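Local coordinates for conserved protein with 2 CBS domains (Pyrobaculum aerophilum, PDB 2RIF) that binds AMP at two sites formed by its pair of CBS domains, and probably serves as an adenine-nucleotide sensor, at residues L11-V16 and N34-A39; A52-R57 and M74-S79; N100-V105 and L117-L122. All coordinates share one frame; numbering follows the deposited sequence.

In the fold
From the N terminus, contact 1 (11-16 with 34-39) closes the first loop, bringing the entry to strand 17-19 against the exit from helix 24-34. Contact 2 (52-57 with 74-79) then closes the excursion made by helix 56-64 and the loop after it, which returns to the edge of the first sheet. Contact 3 (100-105 with 117-122) closes the hairpin of strands 103-107 and 113-118 in the second domain. The three follow one another in series, none nested and none crossing. Contacts 1 and 2 meet through neighbouring strands 38-42 and 50-55. Contact 3 packs directly on both and also shares one AMP with contact 1 and the other with contact 2.

Contact 1: L11-V16 and N34-A39; sequences LKRPPV and NRVGLA. With CS (cesium ion), chain F; AMP (adenosine monophosphate), chain G.
Val16 and Asn34 reach for each other from opposite directions, the forked end of the valine lying against the carboxamide: Val16 CG1 is 3.3 Å from Asn34 ND2, and Val16 CG2 is 3.7 Å from Asn34 CG. The amide's rotation is fixed in part by a hydrogen bond from ND2 to Glu30 O, one helical turn back. With CG1 of Val16 set anti to the backbone N (chi1 174°), that methyl also faces Val36 CG2, 4.2 Å away. Arg13 and Val36 run alongside in opposite directions. The arginine chain is extended until a bend at chi3 turns its guanidinium, leaving NH1 3.4 Å from Val36 CG1; Asn34 O lies at the guanidinium edge, 3.0 Å from NH1. Over one face of the same group sits the ribose ring oxygen of AMP, O4', 3.1 Å from Arg13 NH2. The backbone reads the adenine: Val16 N donates to N1 over 2.8 Å in an almost straight bond (178°), while N6 gives weak bonds to Val16 O and Leu38 O. Gly37 N holds phosphate oxygen O2P at 2.8 Å. This is one of the AMP sites of a CBS pair. Arg35, the positive-phi residue of a Schellman motif, ends helix 24-34, whose Val27 and Leu31 pack on Ala39 as strand 38-42 begins between strands 17-19 and 50-55.

Contact 2: A52-R57 and M74-S79; sequences AVVSER and MPIANS. With CS (cesium ion), chain E; AMP (adenosine monophosphate), chain H; AMP (adenosine monophosphate), chain M.
In this CBS pair the loop between helix 56-64 and strand 82-84 returns to strand 50-55, an outer strand of the first sheet within the chain, and meets it in one antiparallel bridge, the hydrogen-bonded pair of Val53 and Asn78. Val53 N donates to Asn78 O and Asn78 N to Val53 O, both bonds 2.9 Å long and in the carbonyl planes of their acceptors. Beside the bridge Ala77 turns its methyl onto the strand, CB standing 3.4 Å from Val54 CG2. Met74 starts out away from the strand, but a bend at chi2 (63°) swings its CE back to 3.7 Å from Ala52 CB. A cesium ion lies by this loop, bound by Ala77 O and two waters. Where the strand gives way to helix 56-64, Ser55 is the N-cap: its OG accepts from Arg57 N at 3.0 Å, is hydrogen-bonded to Gly37 O, and lies against O3P of AMP at a distance too short to be taken at face value. Arg57 reaches across the dimer, its NH2 donating to O2P of an AMP held by the second subunit, while its NE forms a salt bridge with Glu56 of that subunit. On the bridge, Val53 CG2 touches N3 of the AMP that Ser55 meets, at 3.5 Å, and Asn78, its CG anti to the carbonyl carbon (chi1 -84°), brings ND2 to the same nucleotide's ribose, donating to O2' over 2.7 Å.

Contact 3: N100-V105 and L117-L122; sequences NIRHVV and LSIRDL. With AMP (adenosine monophosphate), chain H; AMP (adenosine monophosphate), chain G.
Val104 and Leu117 form the tight half of this contact. Their side chains lie alongside, pointing the same way, with Val104 CG2 3.6 Å from Leu117 CB. Val104 N donates to Leu117 O and Leu117 N to Val104 O, each over 2.9 Å. Ala92 and Met96 of helix 89-99 cover Val104. Next to them Ile119 N donates to Arg102 O at 2.9 Å, coming from above the carbonyl plane (45° out of it), and the two side chains cross at a slant, Ile119 CG2 resting on Arg102 CB. The other face of this CBS-domain hairpin, strands 103-107 and 113-118, is looser. There His103 and Ser118 make the non-hydrogen-bonded pair, with His103 CD2 3.9 Å from Ser118 CB, and two nucleotides fill in around them. With CG opposite the carbonyl carbon (chi1 -64°), the imidazole stands between the two phosphates and meets both at its edge: His103 ND1 donates to O2P of one AMP at 2.8 Å, NE2 to O2P of the other at 3.3 Å. Losing the imidazole to an alanine here would probably cost each O2P one of its donors and remove the bridge between the two phosphates. Arg102 NE grips O1P of the first AMP at 2.7 Å. Ser118 and Asp121 build a capping box at the start of helix 119-123, Ser118 OG also donating to O3P of the second AMP and Asp121 OD1 accepting from its ribose O3'. At the less buried margin, by the second subunit, whose Arg57 packs on it, Arg120 donates through NH2 to O1P of the second AMP.

Contact 1: L11-V16 and N34-A39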
# COMPACT_ATOMS: atom_id res chain seq x y z
N LEU A 11 7.29 -1.55 16.90
CA LEU A 11 7.93 -2.65 16.17
C LEU A 11 7.48 -3.99 16.73
O LEU A 11 7.54 -4.21 17.94
CB LEU A 11 9.46 -2.54 16.25
CG LEU A 11 10.16 -1.86 15.08
CD1 LEU A 11 10.07 -2.72 13.83
CD2 LEU A 11 9.60 -0.47 14.82
N LYS A 12 7.02 -4.88 15.85
CA LYS A 12 6.57 -6.22 16.25
C LYS A 12 7.18 -7.36 15.42
O LYS A 12 6.80 -8.51 15.59
CB LYS A 12 5.04 -6.30 16.19
CG LYS A 12 4.42 -5.93 14.84
CD LYS A 12 3.95 -4.48 14.80
CE LYS A 12 2.64 -4.28 15.55
NZ LYS A 12 2.13 -2.88 15.43
N ARG A 13 8.14 -7.04 14.55
CA ARG A 13 8.70 -8.03 13.63
C ARG A 13 10.14 -7.70 13.23
O ARG A 13 10.49 -6.53 13.09
CB ARG A 13 7.83 -8.10 12.38
CG ARG A 13 8.11 -9.29 11.45
CD ARG A 13 7.33 -9.22 10.14
NE ARG A 13 5.93 -8.81 10.32
CZ ARG A 13 4.95 -9.03 9.45
NH1 ARG A 13 5.18 -9.67 8.30
NH2 ARG A 13 3.72 -8.61 9.73
N PRO A 14 10.99 -8.74 13.05
CA PRO A 14 12.33 -8.50 12.54
C PRO A 14 12.29 -8.00 11.09
O PRO A 14 11.43 -8.44 10.32
CB PRO A 14 13.01 -9.87 12.61
CG PRO A 14 12.16 -10.70 13.48
CD PRO A 14 10.78 -10.16 13.39
N PRO A 15 13.23 -7.11 10.71
CA PRO A 15 13.21 -6.49 9.38
C PRO A 15 13.29 -7.49 8.22
O PRO A 15 14.15 -8.37 8.22
CB PRO A 15 14.45 -5.59 9.39
CG PRO A 15 15.33 -6.15 10.45
CD PRO A 15 14.41 -6.70 11.49
N VAL A 16 12.37 -7.36 7.27
CA VAL A 16 12.37 -8.16 6.05
C VAL A 16 13.31 -7.48 5.07
O VAL A 16 13.06 -6.36 4.63
CB VAL A 16 10.96 -8.24 5.43
CG1 VAL A 16 11.01 -8.95 4.08
CG2 VAL A 16 10.01 -8.95 6.38
N ASN A 34 6.70 -13.10 3.23
CA ASN A 34 6.50 -12.41 4.51
C ASN A 34 5.19 -11.63 4.60
O ASN A 34 4.84 -11.14 5.68
CB ASN A 34 7.68 -11.46 4.78
CG ASN A 34 8.98 -12.21 5.00
OD1 ASN A 34 9.15 -12.90 6.00
ND2 ASN A 34 9.91 -12.06 4.06
N ARG A 35 4.47 -11.52 3.48
CA ARG A 35 3.20 -10.79 3.41
C ARG A 35 3.34 -9.33 3.84
O ARG A 35 2.62 -8.84 4.71
CB ARG A 35 2.10 -11.50 4.21
CG ARG A 35 1.75 -12.87 3.65
CD ARG A 35 0.60 -13.51 4.40
NE ARG A 35 0.28 -14.83 3.85
CZ ARG A 35 -0.45 -15.04 2.75
NH1 ARG A 35 -0.95 -14.03 2.05
NH2 ARG A 35 -0.67 -16.29 2.34
N VAL A 36 4.29 -8.64 3.20
CA VAL A 36 4.56 -7.23 3.47
C VAL A 36 4.62 -6.45 2.16
O VAL A 36 4.74 -7.02 1.08
CB VAL A 36 5.88 -7.05 4.26
CG1 VAL A 36 5.79 -7.75 5.61
CG2 VAL A 36 7.06 -7.58 3.46
N GLY A 37 4.54 -5.12 2.28
CA GLY A 37 4.50 -4.25 1.11
C GLY A 37 5.85 -3.70 0.69
O GLY A 37 6.00 -3.22 -0.43
N LEU A 38 6.83 -3.77 1.59
CA LEU A 38 8.15 -3.19 1.35
C LEU A 38 9.25 -4.17 1.77
O LEU A 38 9.07 -4.98 2.67
CB LEU A 38 8.30 -1.90 2.15
CG LEU A 38 9.49 -0.98 1.85
CD1 LEU A 38 9.13 0.02 0.76
CD2 LEU A 38 9.94 -0.26 3.10
N ALA A 39 10.39 -4.08 1.08
CA ALA A 39 11.58 -4.85 1.42
C ALA A 39 12.79 -3.92 1.44
O ALA A 39 12.97 -3.12 0.52
CB ALA A 39 11.80 -5.97 0.42
CS CS F . 7.70 -4.47 21.30
P AMP G . 2.56 -3.97 5.17
O1P AMP G . 1.64 -4.74 4.27
O2P AMP G . 4.02 -4.14 4.83
O3P AMP G . 2.14 -2.55 5.45
O5' AMP G . 2.31 -4.70 6.59
C5' AMP G . 3.22 -5.63 7.17
C4' AMP G . 3.40 -5.31 8.65
O4' AMP G . 4.69 -5.76 9.06
C3' AMP G . 3.32 -3.82 8.96
O3' AMP G . 2.20 -3.54 9.81
C2' AMP G . 4.64 -3.46 9.62
O2' AMP G . 4.50 -3.30 11.03
C1' AMP G . 5.54 -4.65 9.35
N9 AMP G . 6.46 -4.44 8.20
C8 AMP G . 6.19 -3.81 7.04
N7 AMP G . 7.28 -3.83 6.22
C5 AMP G . 8.26 -4.47 6.88
C6 AMP G . 9.67 -4.85 6.62
N6 AMP G . 10.27 -4.52 5.45
N1 AMP G . 10.33 -5.53 7.59
C2 AMP G . 9.75 -5.86 8.76
N3 AMP G . 8.48 -5.54 9.06
C4 AMP G . 7.71 -4.87 8.18

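Contact 2: A52-R57 and M74-S79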
# COMPACT_ATOMS: atom_id res chain seq x y z
N ALA A 52 18.79 0.82 0.33
CA ALA A 52 17.62 1.11 -0.49
C ALA A 52 16.38 0.39 0.01
O ALA A 52 16.45 -0.42 0.94
CB ALA A 52 17.89 0.72 -1.94
N VAL A 53 15.24 0.70 -0.60
CA VAL A 53 13.99 0.00 -0.32
C VAL A 53 13.27 -0.30 -1.63
O VAL A 53 13.37 0.47 -2.60
CB VAL A 53 13.05 0.83 0.59
CG1 VAL A 53 13.67 1.02 1.96
CG2 VAL A 53 12.70 2.17 -0.06
N VAL A 54 12.57 -1.43 -1.66
CA VAL A 54 11.76 -1.81 -2.81
C VAL A 54 10.36 -2.16 -2.33
O VAL A 54 10.20 -3.04 -1.47
CB VAL A 54 12.35 -3.03 -3.54
CG1 VAL A 54 11.48 -3.42 -4.73
CG2 VAL A 54 13.77 -2.74 -4.00
N SER A 55 9.37 -1.47 -2.88
CA SER A 55 7.97 -1.76 -2.58
C SER A 55 7.34 -2.58 -3.70
O SER A 55 7.85 -2.63 -4.82
CB SER A 55 7.17 -0.47 -2.40
OG SER A 55 5.78 -0.72 -2.40
N GLU A 56 6.22 -3.22 -3.38
CA GLU A 56 5.39 -3.89 -4.37
C GLU A 56 4.89 -2.92 -5.45
O GLU A 56 4.59 -3.33 -6.57
CB GLU A 56 4.19 -4.54 -3.68
CG GLU A 56 3.28 -3.54 -2.98
CD GLU A 56 2.34 -4.19 -2.02
OE1 GLU A 56 1.86 -3.49 -1.11
OE2 GLU A 56 2.08 -5.40 -2.16
N ARG A 57 4.79 -1.64 -5.09
CA ARG A 57 4.49 -0.56 -6.04
C ARG A 57 5.57 -0.47 -7.13
O ARG A 57 5.25 -0.24 -8.29
CB ARG A 57 4.39 0.77 -5.29
CG ARG A 57 4.21 2.04 -6.14
CD ARG A 57 2.77 2.37 -6.55
NE ARG A 57 1.80 2.24 -5.45
CZ ARG A 57 0.79 3.08 -5.21
NH1 ARG A 57 0.59 4.17 -5.94
NH2 ARG A 57 -0.03 2.82 -4.19
N MET A 74 17.96 -3.08 -7.67
CA MET A 74 18.48 -1.79 -7.23
C MET A 74 18.01 -0.61 -8.09
O MET A 74 17.64 0.43 -7.54
CB MET A 74 20.02 -1.81 -7.14
CG MET A 74 20.62 -0.70 -6.29
SD MET A 74 20.13 -0.76 -4.55
CE MET A 74 21.02 0.65 -3.91
N PRO A 75 18.01 -0.76 -9.43
CA PRO A 75 17.54 0.35 -10.27
C PRO A 75 16.07 0.75 -10.07
O PRO A 75 15.72 1.90 -10.32
CB PRO A 75 17.77 -0.17 -11.70
CG PRO A 75 18.86 -1.17 -11.56
CD PRO A 75 18.59 -1.84 -10.24
N ILE A 76 15.23 -0.19 -9.62
CA ILE A 76 13.83 0.14 -9.31
C ILE A 76 13.61 0.52 -7.83
O ILE A 76 12.49 0.86 -7.45
CB ILE A 76 12.84 -0.99 -9.73
CG1 ILE A 76 13.02 -2.26 -8.90
CG2 ILE A 76 13.00 -1.29 -11.22
CD1 ILE A 76 11.82 -3.20 -8.96
N ALA A 77 14.67 0.48 -7.03
CA ALA A 77 14.58 0.78 -5.59
C ALA A 77 14.76 2.27 -5.30
O ALA A 77 15.09 3.05 -6.20
CB ALA A 77 15.62 -0.03 -4.82
N ASN A 78 14.53 2.66 -4.05
CA ASN A 78 14.60 4.05 -3.61
C ASN A 78 15.54 4.25 -2.43
O ASN A 78 15.74 3.34 -1.63
CB ASN A 78 13.22 4.56 -3.21
CG ASN A 78 12.41 5.05 -4.39
OD1 ASN A 78 12.87 5.88 -5.17
ND2 ASN A 78 11.19 4.54 -4.52
N SER A 79 16.09 5.46 -2.31
CA SER A 79 16.94 5.83 -1.18
C SER A 79 16.10 5.82 0.10
O SER A 79 15.07 6.48 0.14
CB SER A 79 17.54 7.22 -1.39
OG SER A 79 18.54 7.51 -0.42
CS CS E . 13.12 4.49 -8.55
P AMP H . 4.51 2.19 -0.57
O1P AMP H . 3.26 2.95 -0.95
O2P AMP H . 5.01 2.50 0.81
O3P AMP H . 4.46 0.72 -0.89
O5' AMP H . 5.63 2.76 -1.58
C5' AMP H . 5.31 3.63 -2.68
C4' AMP H . 6.58 4.22 -3.28
O4' AMP H . 7.32 4.91 -2.26
C3' AMP H . 7.50 3.15 -3.84
O3' AMP H . 8.10 3.61 -5.05
C2' AMP H . 8.53 2.94 -2.75
O2' AMP H . 9.80 2.53 -3.27
C1' AMP H . 8.59 4.29 -2.06
N9 AMP H . 8.87 4.15 -0.61
C8 AMP H . 8.07 3.55 0.30
N7 AMP H . 8.62 3.60 1.54
C5 AMP H . 9.79 4.23 1.42
C6 AMP H . 10.88 4.61 2.34
N6 AMP H . 10.81 4.32 3.66
N1 AMP H . 11.94 5.27 1.81
C2 AMP H . 12.02 5.56 0.50
N3 AMP H . 11.06 5.25 -0.39
C4 AMP H . 9.95 4.59 0.01
P AMP M . -3.33 4.82 -3.24
O1P AMP M . -3.66 5.11 -1.80
O2P AMP M . -1.88 5.04 -3.62
O3P AMP M . -3.92 3.53 -3.75
O5' AMP M . -4.08 5.97 -4.08
C5' AMP M . -3.67 7.34 -4.03
C4' AMP M . -4.89 8.24 -3.89
O4' AMP M . -5.79 8.03 -4.98
C3' AMP M . -5.66 7.98 -2.60
O3' AMP M . -5.60 9.12 -1.73
C2' AMP M . -7.09 7.69 -3.01
O2' AMP M . -7.97 8.72 -2.56
C1' AMP M . -7.09 7.65 -4.53
N9 AMP M . -7.42 6.31 -5.08
C8 AMP M . -6.90 5.12 -4.74
N7 AMP M . -7.44 4.12 -5.49
C5 AMP M . -8.32 4.68 -6.33
C6 AMP M . -9.25 4.21 -7.38
N6 AMP M . -9.33 2.89 -7.70
N1 AMP M . -10.00 5.13 -8.02
C2 AMP M . -9.93 6.45 -7.72
N3 AMP M . -9.11 6.94 -6.77
C4 AMP M . -8.30 6.12 -6.06
O HOH W 1 16.49 4.11 -8.31
O HOH W 2 10.19 4.92 -7.98

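Contact 3: N100-V105 and L117-L122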
# COMPACT_ATOMS: atom_id res chain seq x y z
N ASN A 100 4.39 11.06 0.70
CA ASN A 100 3.41 10.19 0.06
C ASN A 100 3.90 8.74 -0.00
O ASN A 100 3.92 8.12 -1.07
CB ASN A 100 3.07 10.73 -1.34
CG ASN A 100 1.70 10.30 -1.82
OD1 ASN A 100 0.70 10.47 -1.12
ND2 ASN A 100 1.64 9.75 -3.03
N ILE A 101 4.32 8.23 1.15
CA ILE A 101 4.76 6.84 1.28
C ILE A 101 4.01 6.18 2.43
O ILE A 101 3.49 6.86 3.32
CB ILE A 101 6.30 6.73 1.51
CG1 ILE A 101 6.74 7.49 2.76
CG2 ILE A 101 7.06 7.24 0.28
CD1 ILE A 101 8.24 7.48 2.99
N ARG A 102 3.94 4.85 2.41
CA ARG A 102 3.22 4.10 3.44
C ARG A 102 4.17 3.27 4.30
O ARG A 102 3.74 2.37 5.03
CB ARG A 102 2.18 3.20 2.78
CG ARG A 102 1.10 3.97 2.01
CD ARG A 102 0.15 3.06 1.22
NE ARG A 102 0.86 2.31 0.19
CZ ARG A 102 0.27 1.54 -0.73
NH1 ARG A 102 -1.06 1.41 -0.77
NH2 ARG A 102 1.02 0.90 -1.62
N HIS A 103 5.47 3.58 4.23
CA HIS A 103 6.48 2.92 5.05
C HIS A 103 7.58 3.89 5.46
O HIS A 103 7.84 4.87 4.76
CB HIS A 103 7.13 1.75 4.29
CG HIS A 103 6.18 0.64 3.96
ND1 HIS A 103 5.41 0.64 2.82
CD2 HIS A 103 5.90 -0.52 4.61
CE1 HIS A 103 4.69 -0.47 2.78
NE2 HIS A 103 4.97 -1.18 3.86
N VAL A 104 8.22 3.60 6.59
CA VAL A 104 9.42 4.31 7.02
C VAL A 104 10.39 3.31 7.65
O VAL A 104 9.98 2.47 8.46
CB VAL A 104 9.11 5.44 8.03
CG1 VAL A 104 8.32 6.56 7.37
CG2 VAL A 104 8.36 4.90 9.24
N VAL A 105 11.66 3.39 7.26
CA VAL A 105 12.68 2.47 7.74
C VAL A 105 13.21 2.95 9.09
O VAL A 105 13.82 4.01 9.18
CB VAL A 105 13.86 2.37 6.75
CG1 VAL A 105 14.91 1.40 7.26
CG2 VAL A 105 13.36 1.95 5.37
N LEU A 117 8.49 0.43 9.83
CA LEU A 117 7.17 0.82 10.30
C LEU A 117 6.29 1.08 9.08
O LEU A 117 6.79 1.51 8.03
CB LEU A 117 7.28 2.08 11.16
CG LEU A 117 6.29 2.24 12.32
CD1 LEU A 117 6.42 1.09 13.31
CD2 LEU A 117 6.53 3.57 13.01
N SER A 118 4.99 0.83 9.22
CA SER A 118 4.04 0.96 8.12
C SER A 118 2.86 1.85 8.52
O SER A 118 2.55 1.99 9.70
CB SER A 118 3.52 -0.43 7.71
OG SER A 118 2.35 -0.35 6.93
N ILE A 119 2.20 2.43 7.52
CA ILE A 119 0.98 3.21 7.74
C ILE A 119 -0.10 2.35 8.42
O ILE A 119 -0.99 2.87 9.09
CB ILE A 119 0.44 3.79 6.41
CG1 ILE A 119 -0.60 4.88 6.67
CG2 ILE A 119 -0.14 2.69 5.53
CD1 ILE A 119 -0.98 5.66 5.43
N ARG A 120 -0.01 1.04 8.23
CA ARG A 120 -0.91 0.08 8.87
C ARG A 120 -0.75 0.09 10.40
O ARG A 120 -1.72 -0.10 11.13
CB ARG A 120 -0.61 -1.33 8.32
CG ARG A 120 -1.79 -2.27 8.32
CD ARG A 120 -1.38 -3.65 7.82
NE ARG A 120 -0.96 -3.63 6.41
CZ ARG A 120 -1.77 -3.77 5.36
NH1 ARG A 120 -3.08 -3.94 5.51
NH2 ARG A 120 -1.26 -3.74 4.13
N ASP A 121 0.48 0.32 10.87
CA ASP A 121 0.78 0.36 12.31
C ASP A 121 0.21 1.59 13.01
O ASP A 121 -0.22 1.50 14.16
CB ASP A 121 2.29 0.34 12.54
CG ASP A 121 2.96 -0.90 11.98
OD1 ASP A 121 2.41 -2.01 12.14
OD2 ASP A 121 4.06 -0.76 11.39
N LEU A 122 0.22 2.72 12.32
CA LEU A 122 -0.16 4.00 12.91
C LEU A 122 -1.66 4.24 12.91
O LEU A 122 -2.19 4.91 13.80
CB LEU A 122 0.53 5.16 12.17
CG LEU A 122 2.03 5.01 11.89
CD1 LEU A 122 2.58 6.31 11.30
CD2 LEU A 122 2.79 4.63 13.14
P AMP H . 4.51 2.19 -0.57
O1P AMP H . 3.26 2.95 -0.95
O2P AMP H . 5.01 2.50 0.81
O3P AMP H . 4.46 0.72 -0.89
O5' AMP H . 5.63 2.76 -1.58
C5' AMP H . 5.31 3.63 -2.68
C4' AMP H . 6.58 4.22 -3.28
O4' AMP H . 7.32 4.91 -2.26
C3' AMP H . 7.50 3.15 -3.84
O3' AMP H . 8.10 3.61 -5.05
C2' AMP H . 8.53 2.94 -2.75
O2' AMP H . 9.80 2.53 -3.27
C1' AMP H . 8.59 4.29 -2.06
N9 AMP H . 8.87 4.15 -0.61
C8 AMP H . 8.07 3.55 0.30
N7 AMP H . 8.62 3.60 1.54
C5 AMP H . 9.79 4.23 1.42
C6 AMP H . 10.88 4.61 2.34
N6 AMP H . 10.81 4.32 3.66
N1 AMP H . 11.94 5.27 1.81
C2 AMP H . 12.02 5.56 0.50
N3 AMP H . 11.06 5.25 -0.39
C4 AMP H . 9.95 4.59 0.01
P AMP G . 2.56 -3.97 5.17
O1P AMP G . 1.64 -4.74 4.27
O2P AMP G . 4.02 -4.14 4.83
O3P AMP G . 2.14 -2.55 5.45
O5' AMP G . 2.31 -4.70 6.59
C5' AMP G . 3.22 -5.63 7.17
C4' AMP G . 3.40 -5.31 8.65
O4' AMP G . 4.69 -5.76 9.06
C3' AMP G . 3.32 -3.82 8.96
O3' AMP G . 2.20 -3.54 9.81
C2' AMP G . 4.64 -3.46 9.62
O2' AMP G . 4.50 -3.30 11.03
C1' AMP G . 5.54 -4.65 9.35
N9 AMP G . 6.46 -4.44 8.20
C8 AMP G . 6.19 -3.81 7.04
N7 AMP G . 7.28 -3.83 6.22
C5 AMP G . 8.26 -4.47 6.88
C6 AMP G . 9.67 -4.85 6.62
N6 AMP G . 10.27 -4.52 5.45
N1 AMP G . 10.33 -5.53 7.59
C2 AMP G . 9.75 -5.86 8.76
N3 AMP G . 8.48 -5.54 9.06
C4 AMP G . 7.71 -4.87 8.18